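Local coordinates for protein methionine gamma-lyase (Trichomonas vaginalis, PDB 1PFF) that belongs to the Cys/Met metabolism family of pyridoxal-phosphate-dependent enzymes and assembles from four copies of its chain, at residues T193-L196 and D197-K201. Residues are numbered along the deposited sequence; the frame is centred on the assembly and turned at random.
Sequences TLTL and DMRVK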
loop_
_atom_site.group_PDB
_atom_site.type_symbol
_atom_site.label_atom_id
_atom_site.label_comp_id
_atom_site.label_asym_id
_atom_site.label_seq_id
_atom_site.Cartn_x
_atom_site.Cartn_y
_atom_site.Cartn_z
ATOM N N THR A 193 -0.213 13.953 -9.535
ATOM C CA THR A 193 -0.413 14.820 -10.706
ATOM C C THR A 193 -1.613 15.739 -10.542
ATOM O O THR A 193 -1.688 16.775 -11.189
ATOM C CB THR A 193 -0.565 14.022 -12.027
ATOM O OG1 THR A 193 -1.741 13.202 -11.969
ATOM C CG2 THR A 193 0.611 13.042 -12.232
ATOM N N LEU A 194 -2.541 15.351 -9.668
ATOM C CA LEU A 194 -3.749 16.131 -9.413
ATOM C C LEU A 194 -3.495 17.432 -8.640
ATOM O O LEU A 194 -4.343 18.333 -8.651
ATOM C CB LEU A 194 -4.785 15.272 -8.665
ATOM C CG LEU A 194 -5.317 14.019 -9.372
ATOM C CD1 LEU A 194 -6.056 13.121 -8.381
ATOM C CD2 LEU A 194 -6.252 14.388 -10.534
ATOM N N THR A 195 -2.349 17.514 -7.957
ATOM C CA THR A 195 -1.966 18.716 -7.203
ATOM C C THR A 195 -0.667 19.318 -7.728
ATOM O O THR A 195 -0.145 20.274 -7.164
ATOM C CB THR A 195 -1.818 18.428 -5.696
ATOM O OG1 THR A 195 -0.835 17.399 -5.483
ATOM C CG2 THR A 195 -3.119 17.875 -5.102
ATOM N N LEU A 196 -0.147 18.752 -8.809
ATOM C CA LEU A 196 1.140 19.185 -9.350
ATOM C C LEU A 196 1.132 20.660 -9.792
ATOM O O LEU A 196 2.021 21.428 -9.424
ATOM C CB LEU A 196 1.559 18.251 -10.489
ATOM C CG LEU A 196 2.738 18.655 -11.385
ATOM C CD1 LEU A 196 4.056 18.589 -10.663
ATOM C CD2 LEU A 196 2.743 17.781 -12.635
ATOM N N ASP A 197 0.114 21.052 -10.553
ATOM C CA ASP A 197 -0.024 22.438 -11.001
ATOM C C ASP A 197 0.001 23.413 -9.821
ATOM O O ASP A 197 0.759 24.392 -9.818
ATOM C CB ASP A 197 -1.324 22.583 -11.804
ATOM C CG ASP A 197 -1.514 23.980 -12.377
ATOM O OD1 ASP A 197 -2.135 24.826 -11.702
ATOM O OD2 ASP A 197 -1.113 24.304 -13.508
ATOM N N MET A 198 -0.817 23.113 -8.814
ATOM C CA MET A 198 -0.915 23.913 -7.598
ATOM C C MET A 198 0.426 24.030 -6.861
ATOM O O MET A 198 0.855 25.126 -6.511
ATOM C CB MET A 198 -1.990 23.294 -6.691
ATOM C CG MET A 198 -2.166 23.925 -5.325
ATOM S SD MET A 198 -3.069 22.730 -4.282
ATOM C CE MET A 198 -1.759 21.736 -3.664
ATOM N N ARG A 199 1.080 22.898 -6.625
ATOM C CA ARG A 199 2.309 22.871 -5.827
ATOM C C ARG A 199 3.480 23.559 -6.536
ATOM O O ARG A 199 4.267 24.277 -5.905
ATOM C CB ARG A 199 2.667 21.422 -5.469
ATOM C CG ARG A 199 1.865 20.864 -4.265
ATOM C CD ARG A 199 2.157 19.399 -3.897
ATOM N NE ARG A 199 1.797 18.461 -4.967
ATOM C CZ ARG A 199 2.661 17.971 -5.858
ATOM N NH1 ARG A 199 3.942 18.338 -5.814
ATOM N NH2 ARG A 199 2.248 17.122 -6.789
ATOM N N VAL A 200 3.601 23.335 -7.841
ATOM C CA VAL A 200 4.690 23.934 -8.606
ATOM C C VAL A 200 4.538 25.450 -8.698
ATOM O O VAL A 200 5.507 26.194 -8.479
ATOM C CB VAL A 200 4.824 23.299 -9.997
ATOM C CG1 VAL A 200 5.668 24.187 -10.944
ATOM C CG2 VAL A 200 5.471 21.935 -9.867
ATOM N N LYS A 201 3.320 25.902 -8.978
ATOM C CA LYS A 201 3.065 27.327 -9.156
ATOM C C LYS A 201 3.131 28.121 -7.855
ATOM O O LYS A 201 3.743 29.193 -7.812
ATOM C CB LYS A 201 1.732 27.541 -9.892
ATOM C CG LYS A 201 1.766 26.976 -11.324
ATOM C CD LYS A 201 0.526 27.346 -12.129
ATOM C CE LYS A 201 0.775 27.094 -13.613
ATOM N NZ LYS A 201 -0.486 26.880 -14.351
HETATM O O HOH W 1 -2.224 19.344 -11.373
HETATM O O HOH W 2 -2.927 21.126 -9.144
#
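Thr-195 and Arg-199 meet one turn apart in the long helix 183-216, just after its kink, the guanidinium folding back over the preceding turn. Arg-199 NE donates to Thr-195 OG1 at 2.9 Å, nearly straight at 167°, with the hydroxyl oxygen at the guanidinium edge and in its plane. A bend at chi3 (-63°) turns the arginine chain back along the helix, so that Thr-195 O and Leu-196 CA lie over one guanidinium face, the latter 3.5 Å from Arg-199 NH2. The other nitrogens are gripped by backbone carbonyls: NH1 by that of Tyr-146, NH2 by those of Gly-192 and Ile-147. With NE engaged as well, the group is fixed in rotation and its buried charge is probably well compensated.

Helix 183-216 follows the seven-stranded sheet of the large PLP-enzyme domain and leads to the smaller C-terminal domain with its five-stranded sheet. Just after the kink, two waters bridge i to i+4 pairs: one donates to Thr-193 O (2.6 Å) and accepts from Asp-197 N; the second links Leu-194 O and Met-198 N, accepting from the latter at 2.9 Å. Regular i to i+4 bonding resumes with Arg-199 N to Thr-195 O and Val-200 N to Leu-196 O. One turn apart on the same face of the helix, Leu-196 and Val-200 run alongside each other in the same direction, their CD1 and CG2 methyls 3.7 Å apart; both pack against helix 125-128, and Leu-196 also meets Leu-10 of helix 2-11. The bend in the Met-198 chain brings its CE methyl 3.9 Å from Thr-195 CB. Towards the second subunit, Lys-201 NZ forms a salt bridge with the syn side of Asp-197 OD2 at 2.8 Å, while Asp-197 OD1 pairs with Arg-202 of that subunit.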